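Local coordinates for protein ubiquinol-cytochrome C chaperone (Brucella abortus NCTC 8038, PDB 6RWT) that probably acts as an assembly chaperone for respiratory complex III, binding newly made cytochrome b as its homolog Cbp3 does in mitochondria, at residues N13-I24 with L71-D82. Numbering follows the deposited sequence. Where two conformers were deposited one is given.
With MG (magnesium ion), chain C.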
ATOM      1  N   ASN A  13      18.334 -10.077   1.476  1.00 22.83           N
ATOM      2  CA  ASN A  13      17.028  -9.691   2.034  1.00 21.67           C
ATOM      3  C   ASN A  13      16.894  -8.178   2.164  1.00 21.06           C
ATOM      4  O   ASN A  13      15.872  -7.609   1.777  1.00 20.63           O
ATOM      5  CB  ASN A  13      16.798 -10.333   3.410  1.00 21.72           C
ATOM      6  CG  ASN A  13      15.438  -9.971   4.005  1.00 21.42           C
ATOM      7  OD1 ASN A  13      14.406 -10.497   3.583  1.00 22.29           O
ATOM      8  ND2 ASN A  13      15.436  -9.068   4.995  1.00 20.16           N
ATOM      9  N   GLU A  14      17.930  -7.536   2.695  1.00 21.36           N
ATOM     10  CA  GLU A  14      17.915  -6.079   2.866  1.00 22.47           C
ATOM     11  C   GLU A  14      17.811  -5.348   1.525  1.00 22.32           C
ATOM     12  O   GLU A  14      17.064  -4.367   1.409  1.00 23.03           O
ATOM     13  CB  GLU A  14      19.122  -5.606   3.688  1.00 21.61           C
ATOM     14  CG  GLU A  14      19.178  -6.166   5.118  1.00 21.60           C
ATOM     15  CD  GLU A  14      17.895  -5.945   5.906  1.00 21.63           C
ATOM     16  OE1 GLU A  14      17.247  -6.942   6.280  1.00 21.12           O
ATOM     17  OE2 GLU A  14      17.521  -4.773   6.137  1.00 25.09           O
ATOM     18  N   ALA A  15      18.534  -5.835   0.516  1.00 21.97           N
ATOM     19  CA  ALA A  15      18.434  -5.290  -0.847  1.00 23.34           C
ATOM     20  C   ALA A  15      17.036  -5.480  -1.462  1.00 22.82           C
ATOM     21  O   ALA A  15      16.515  -4.566  -2.099  1.00 23.18           O
ATOM     22  CB  ALA A  15      19.506  -5.897  -1.742  1.00 24.60           C
ATOM     23  N   ILE A  16      16.436  -6.651  -1.257  1.00 20.90           N
ATOM     24  CA  ILE A  16      15.061  -6.938  -1.726  1.00 21.90           C
ATOM     25  C   ILE A  16      14.018  -6.016  -1.071  1.00 20.95           C
ATOM     26  O   ILE A  16      13.160  -5.460  -1.758  1.00 21.54           O
ATOM     27  CB  ILE A  16      14.699  -8.434  -1.519  1.00 21.83           C
ATOM     28  CG1 ILE A  16      15.522  -9.307  -2.485  1.00 22.77           C
ATOM     29  CG2 ILE A  16      13.203  -8.704  -1.710  1.00 22.99           C
ATOM     30  CD1 ILE A  16      15.548 -10.778  -2.127  1.00 23.51           C
ATOM     31  N   VAL A  17      14.099  -5.853   0.248  1.00 19.75           N
ATOM     32  CA  VAL A  17      13.160  -4.987   0.980  1.00 19.97           C
ATOM     33  C   VAL A  17      13.243  -3.538   0.455  1.00 20.01           C
ATOM     34  O   VAL A  17      12.218  -2.902   0.211  1.00 20.00           O
ATOM     35  CB  VAL A  17      13.401  -5.045   2.509  1.00 20.66           C
ATOM     36  CG1 VAL A  17      12.592  -3.988   3.246  1.00 20.77           C
ATOM     37  CG2 VAL A  17      13.059  -6.430   3.053  1.00 21.26           C
ATOM     38  N   LEU A  18      14.462  -3.041   0.259  1.00 20.75           N
ATOM     39  CA  LEU A  18      14.661  -1.691  -0.262  1.00 22.21           C
ATOM     40  C   LEU A  18      14.058  -1.527  -1.657  1.00 21.59           C
ATOM     41  O   LEU A  18      13.356  -0.530  -1.910  1.00 22.08           O
ATOM     42  CB  LEU A  18      16.145  -1.310  -0.277  1.00 24.23           C
ATOM     43  CG  LEU A  18      16.528   0.060  -0.847  1.00 27.76           C
ATOM     44  CD1 LEU A  18      15.879   1.190  -0.057  1.00 29.09           C
ATOM     45  CD2 LEU A  18      18.041   0.209  -0.858  1.00 29.45           C
ATOM     46  N   ARG A  19      14.306  -2.471  -2.568  0.50 22.48           N
ATOM     47  CA  ARG A  19      13.774  -2.306  -3.933  0.50 22.91           C
ATOM     48  C   ARG A  19      12.254  -2.451  -3.985  0.50 21.64           C
ATOM     49  O   ARG A  19      11.592  -1.675  -4.681  0.50 21.91           O
ATOM     50  CB  ARG A  19      14.462  -3.174  -5.001  0.50 25.88           C
ATOM     51  CG  ARG A  19      14.830  -4.599  -4.666  0.50 28.56           C
ATOM     52  CD  ARG A  19      16.032  -4.958  -5.531  0.50 31.27           C
ATOM     53  NE  ARG A  19      16.832  -6.096  -5.076  0.50 33.45           N
ATOM     54  CZ  ARG A  19      16.617  -7.349  -5.457  0.50 33.86           C
ATOM     55  NH1 ARG A  19      17.397  -8.320  -5.017  0.50 35.12           N
ATOM     56  NH2 ARG A  19      15.610  -7.633  -6.269  0.50 34.33           N
ATOM     57  N   VAL A  20      11.701  -3.404  -3.234  1.00 20.75           N
ATOM     58  CA  VAL A  20      10.230  -3.564  -3.166  1.00 19.36           C
ATOM     59  C   VAL A  20       9.565  -2.295  -2.606  1.00 19.23           C
ATOM     60  O   VAL A  20       8.618  -1.772  -3.211  1.00 19.24           O
ATOM     61  CB  VAL A  20       9.826  -4.829  -2.354  1.00 20.33           C
ATOM     62  CG1 VAL A  20       8.330  -4.871  -2.043  1.00 20.30           C
ATOM     63  CG2 VAL A  20      10.221  -6.091  -3.100  1.00 20.22           C
ATOM     64  N   TYR A  21      10.082  -1.777  -1.489  1.00 18.80           N
ATOM     65  CA  TYR A  21       9.514  -0.566  -0.878  1.00 18.69           C
ATOM     66  C   TYR A  21       9.593   0.645  -1.839  1.00 18.13           C
ATOM     67  O   TYR A  21       8.627   1.419  -1.966  1.00 18.63           O
ATOM     68  CB  TYR A  21      10.154  -0.264   0.508  1.00 18.61           C
ATOM     69  CG  TYR A  21       9.315   0.701   1.317  1.00 18.83           C
ATOM     70  CD1 TYR A  21       8.154   0.272   1.965  1.00 18.97           C
ATOM     71  CD2 TYR A  21       9.643   2.044   1.397  1.00 19.01           C
ATOM     72  CE1 TYR A  21       7.352   1.161   2.670  1.00 19.78           C
ATOM     73  CE2 TYR A  21       8.850   2.940   2.113  1.00 19.40           C
ATOM     74  CZ  TYR A  21       7.704   2.493   2.748  1.00 18.13           C
ATOM     75  OH  TYR A  21       6.897   3.370   3.449  1.00 19.35           O
ATOM     76  N   GLU A  22      10.722   0.788  -2.538  1.00 19.57           N
ATOM     77  CA  GLU A  22      10.886   1.878  -3.512  1.00 20.91           C
ATOM     78  C   GLU A  22       9.900   1.804  -4.688  1.00 19.44           C
ATOM     79  O   GLU A  22       9.384   2.841  -5.124  1.00 19.97           O
ATOM     80  CB  GLU A  22      12.345   1.972  -3.984  1.00 24.68           C
ATOM     81  CG  GLU A  22      13.244   2.502  -2.873  1.00 29.40           C
ATOM     82  CD  GLU A  22      14.696   2.683  -3.268  1.00 36.48           C
ATOM     83  OE1 GLU A  22      15.200   1.962  -4.155  1.00 43.34           O
ATOM     84  OE2 GLU A  22      15.349   3.550  -2.655  1.00 44.01           O
ATOM     85  N   VAL A  23       9.602   0.590  -5.159  1.00 19.44           N
ATOM     86  CA  VAL A  23       8.569   0.395  -6.194  1.00 20.29           C
ATOM     87  C   VAL A  23       7.183   0.833  -5.698  1.00 18.49           C
ATOM     88  O   VAL A  23       6.438   1.504  -6.433  1.00 18.91           O
ATOM     89  CB  VAL A  23       8.524  -1.062  -6.722  1.00 21.56           C
ATOM     90  CG1 VAL A  23       7.325  -1.298  -7.638  1.00 21.52           C
ATOM     91  CG2 VAL A  23       9.800  -1.385  -7.493  1.00 22.85           C
ATOM     92  N   ILE A  24       6.850   0.463  -4.460  1.00 18.99           N
ATOM     93  CA  ILE A  24       5.557   0.832  -3.852  1.00 17.77           C
ATOM     94  C   ILE A  24       5.443   2.365  -3.727  1.00 17.20           C
ATOM     95  O   ILE A  24       4.419   2.951  -4.114  1.00 17.82           O
ATOM     96  CB  ILE A  24       5.356   0.131  -2.480  1.00 17.00           C
ATOM     97  CG1 ILE A  24       5.319  -1.390  -2.660  1.00 17.64           C
ATOM     98  CG2 ILE A  24       4.068   0.601  -1.808  1.00 18.15           C
ATOM     99  CD1 ILE A  24       5.353  -2.198  -1.375  1.00 17.35           C
ATOM    100  N   LEU A  71       8.266 -11.150   3.955  1.00 18.45           N
ATOM    101  CA  LEU A  71       8.371  -9.925   3.146  1.00 17.69           C
ATOM    102  C   LEU A  71       7.245  -8.934   3.506  1.00 16.59           C
ATOM    103  O   LEU A  71       7.491  -7.723   3.617  1.00 17.03           O
ATOM    104  CB  LEU A  71       8.366 -10.247   1.644  1.00 18.56           C
ATOM    105  CG  LEU A  71       8.554  -9.085   0.657  1.00 19.32           C
ATOM    106  CD1 LEU A  71       9.791  -8.257   0.987  1.00 19.35           C
ATOM    107  CD2 LEU A  71       8.609  -9.595  -0.777  1.00 21.16           C
ATOM    108  N   ALA A  72       6.028  -9.443   3.712  1.00 16.66           N
ATOM    109  CA  ALA A  72       4.891  -8.603   4.150  1.00 16.93           C
ATOM    110  C   ALA A  72       5.190  -7.914   5.493  1.00 17.14           C
ATOM    111  O   ALA A  72       4.927  -6.722   5.647  1.00 17.62           O
ATOM    112  CB  ALA A  72       3.606  -9.425   4.249  1.00 18.10           C
ATOM    113  N   GLN A  73       5.751  -8.665   6.448  1.00 17.58           N
ATOM    114  CA  GLN A  73       6.167  -8.102   7.743  1.00 18.99           C
ATOM    115  C   GLN A  73       7.202  -6.967   7.568  1.00 17.17           C
ATOM    116  O   GLN A  73       7.115  -5.927   8.237  1.00 18.25           O
ATOM    117  CB  GLN A  73       6.780  -9.186   8.646  1.00 22.61           C
ATOM    118  CG  GLN A  73       5.839 -10.260   9.175  1.00 29.03           C
ATOM    119  CD  GLN A  73       6.549 -11.298  10.056  1.00 35.81           C
ATOM    120  OE1 GLN A  73       7.771 -11.500   9.970  1.00 41.55           O
ATOM    121  NE2 GLN A  73       5.778 -11.961  10.910  1.00 42.85           N
ATOM    122  N   GLU A  74       8.176  -7.182   6.678  1.00 16.19           N
ATOM    123  CA  GLU A  74       9.215  -6.184   6.374  1.00 17.06           C
ATOM    124  C   GLU A  74       8.621  -4.903   5.776  1.00 16.75           C
ATOM    125  O   GLU A  74       9.000  -3.804   6.174  1.00 17.32           O
ATOM    126  CB  GLU A  74      10.263  -6.748   5.399  1.00 17.37           C
ATOM    127  CG  GLU A  74      11.146  -7.873   5.948  1.00 19.07           C
ATOM    128  CD  GLU A  74      12.393  -7.405   6.685  1.00 18.81           C
ATOM    129  OE1 GLU A  74      12.549  -6.185   6.953  1.00 19.54           O
ATOM    130  OE2 GLU A  74      13.243  -8.280   7.002  1.00 19.57           O
ATOM    131  N   ILE A  75       7.708  -5.059   4.819  0.50 16.30           N
ATOM    132  CA  ILE A  75       7.076  -3.908   4.161  0.50 16.58           C
ATOM    133  C   ILE A  75       6.198  -3.129   5.151  0.50 16.08           C
ATOM    134  O   ILE A  75       6.239  -1.893   5.181  0.50 16.50           O
ATOM    135  CB  ILE A  75       6.286  -4.340   2.903  0.50 18.63           C
ATOM    136  CG1 ILE A  75       7.260  -4.831   1.817  0.50 20.51           C
ATOM    137  CG2 ILE A  75       5.410  -3.196   2.398  0.50 20.26           C
ATOM    138  CD1 ILE A  75       8.368  -3.854   1.475  0.50 22.07           C
ATOM    139  N   ALA A  76       5.440  -3.843   5.983  1.00 16.53           N
ATOM    140  CA  ALA A  76       4.666  -3.213   7.062  1.00 16.96           C
ATOM    141  C   ALA A  76       5.564  -2.436   8.042  1.00 16.10           C
ATOM    142  O   ALA A  76       5.254  -1.298   8.389  1.00 17.77           O
ATOM    143  CB  ALA A  76       3.825  -4.250   7.803  1.00 17.28           C
ATOM    144  N   ASP A  77       6.700  -3.024   8.426  1.00 18.44           N
ATOM    145  CA  ASP A  77       7.687  -2.366   9.309  1.00 19.43           C
ATOM    146  C   ASP A  77       8.188  -1.054   8.697  1.00 18.87           C
ATOM    147  O   ASP A  77       8.207  -0.009   9.366  1.00 19.63           O
ATOM    148  CB  ASP A  77       8.883  -3.305   9.581  1.00 21.32           C
ATOM    149  CG  ASP A  77       9.868  -2.750  10.622  1.00 24.89           C
ATOM    150  OD1 ASP A  77       9.445  -2.472  11.765  1.00 31.05           O
ATOM    151  OD2 ASP A  77      11.076  -2.616  10.314  1.00 27.58           O
ATOM    152  N   GLU A  78       8.576  -1.101   7.425  1.00 17.84           N
ATOM    153  CA  GLU A  78       9.074   0.109   6.736  1.00 18.94           C
ATOM    154  C   GLU A  78       7.981   1.183   6.613  1.00 18.14           C
ATOM    155  O   GLU A  78       8.251   2.383   6.802  1.00 19.18           O
ATOM    156  CB  GLU A  78       9.648  -0.239   5.358  1.00 19.84           C
ATOM    157  CG  GLU A  78      10.936  -1.063   5.366  1.00 22.38           C
ATOM    158  CD  GLU A  78      12.100  -0.371   6.059  1.00 26.10           C
ATOM    159  OE1 GLU A  78      12.343   0.837   5.805  1.00 30.87           O
ATOM    160  OE2 GLU A  78      12.773  -1.043   6.868  1.00 29.31           O
ATOM    161  N   PHE A  79       6.755   0.750   6.308  1.00 16.39           N
ATOM    162  CA  PHE A  79       5.582   1.649   6.223  1.00 16.60           C
ATOM    163  C   PHE A  79       5.321   2.379   7.541  1.00 16.45           C
ATOM    164  O   PHE A  79       5.212   3.594   7.560  1.00 16.71           O
ATOM    165  CB  PHE A  79       4.354   0.845   5.788  1.00 16.07           C
ATOM    166  CG  PHE A  79       3.047   1.597   5.853  1.00 15.27           C
ATOM    167  CD1 PHE A  79       2.793   2.681   5.020  1.00 15.63           C
ATOM    168  CD2 PHE A  79       2.042   1.183   6.728  1.00 16.17           C
ATOM    169  CE1 PHE A  79       1.571   3.335   5.067  1.00 16.47           C
ATOM    170  CE2 PHE A  79       0.820   1.832   6.776  1.00 16.05           C
ATOM    171  CZ  PHE A  79       0.584   2.911   5.943  1.00 15.81           C
ATOM    172  N   PHE A  80       5.272   1.650   8.652  1.00 16.70           N
ATOM    173  CA  PHE A  80       4.978   2.294   9.935  1.00 18.12           C
ATOM    174  C   PHE A  80       6.117   3.218  10.403  1.00 17.48           C
ATOM    175  O   PHE A  80       5.840   4.251  11.011  1.00 19.60           O
ATOM    176  CB  PHE A  80       4.555   1.267  11.001  1.00 18.13           C
ATOM    177  CG  PHE A  80       3.178   0.688  10.769  1.00 19.01           C
ATOM    178  CD1 PHE A  80       2.056   1.524  10.731  1.00 19.88           C
ATOM    179  CD2 PHE A  80       2.989  -0.673  10.577  1.00 20.18           C
ATOM    180  CE1 PHE A  80       0.783   1.013  10.512  1.00 20.10           C
ATOM    181  CE2 PHE A  80       1.715  -1.190  10.363  1.00 20.94           C
ATOM    182  CZ  PHE A  80       0.614  -0.347  10.328  1.00 20.72           C
ATOM    183  N   LYS A  81       7.378   2.889  10.086  1.00 18.62           N
ATOM    184  CA  LYS A  81       8.490   3.837  10.331  1.00 19.21           C
ATOM    185  C   LYS A  81       8.310   5.152   9.541  1.00 18.83           C
ATOM    186  O   LYS A  81       8.535   6.248  10.076  1.00 20.30           O
ATOM    187  CB  LYS A  81       9.852   3.206  10.015  1.00 21.45           C
ATOM    188  CG  LYS A  81      10.286   2.124  11.000  1.00 23.69           C
ATOM    189  CD  LYS A  81      11.725   1.639  10.802  1.00 27.97           C
ATOM    190  CE  LYS A  81      11.951   0.840   9.531  1.00 29.38           C
ATOM    191  NZ  LYS A  81      13.297   0.177   9.504  1.00 32.15           N
ATOM    192  N   ASP A  82       7.920   5.006   8.273  0.50 18.67           N
ATOM    193  CA  ASP A  82       7.596   6.115   7.371  0.50 19.29           C
ATOM    194  C   ASP A  82       6.479   7.005   7.938  0.50 18.43           C
ATOM    195  O   ASP A  82       6.631   8.223   8.039  0.50 19.65           O
ATOM    196  CB  ASP A  82       7.171   5.508   6.019  0.50 20.14           C
ATOM    197  CG  ASP A  82       7.158   6.502   4.883  0.50 22.14           C
ATOM    198  OD1 ASP A  82       6.840   7.682   5.105  0.50 25.04           O
ATOM    199  OD2 ASP A  82       7.435   6.075   3.743  0.50 21.41           O
TER
HETATM  200 MG    MG C 202      13.786  -4.991   8.077  1.00 22.80          MG
HETATM  201  O   HOH W   1      15.186  -6.686   8.106  1.00 20.86           O
HETATM  202  O   HOH W   2      14.822  -4.167   6.487  1.00 22.60           O
HETATM  203  O   HOH W   3      12.463  -3.428   8.069  1.00 25.50           O
HETATM  204  O   HOH W   4      15.029  -4.133   9.502  1.00 25.42           O
HETATM  205  O   HOH W   5      12.765  -5.846   9.770  1.00 21.89           O
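The ring of Tyr21 lies across helix 66-89 with Glu78 over one face. Glu78 CB makes a CH-pi contact there, 4.0 Å from the ring centroid and offset toward the rim. Asp82 OD2 sits at the ring edge and, in the conformer described here, accepts a hydrogen bond of 2.8 Å from Tyr21 OH. The hydroxyl meets OD2 on the anti side of the Asp82 carboxylate, somewhat out of its plane. CG of Tyr21 is anti to the backbone N (chi1 -163°), which carries the ring out to Asp82. At the other end, the Asn13 amide and Glu74 carboxylate planes are turned about midway between parallel and perpendicular. Asn13 ND2 donates to Glu74 OE2 (3.1 Å, 157°). OE2 lies in the amide plane, but ND2 comes from above the carboxylate. The same ND2 also donates to Glu14 OE1.

The ring is a knob among Ile75, Glu78, Phe79 and Asp82. Ile75, in the conformer described, is the return knob among Val17, Val20, Tyr21 and Ile24. Its CD1 lies 3.7 Å from Val20 CG1, and its CG2 meets Ile24 CD1 tip to tip. Val17 CG2 packs alongside the bent Glu74 chain, nearest to CB at 3.7 Å. Ile54 of helix 43-61 touches Tyr21, Ile24 and Ile75, so three helices share this core. The two segments cross at -61°, with axes 10.2 Å apart.

Glu74 OE1 binds a magnesium ion at 2.1 Å, and five waters complete its octahedral shell. One bridges Glu14 OE1 and Glu74 OE2; another joins Asp77 to Glu78.

Thus Glu74 holds the ion through OE1 and a shell water through OE2, while Glu14, Asp77 and Glu78 also grip the shell. The ion and the Asn13 amide probably offset the repulsion between Glu14 and Glu74.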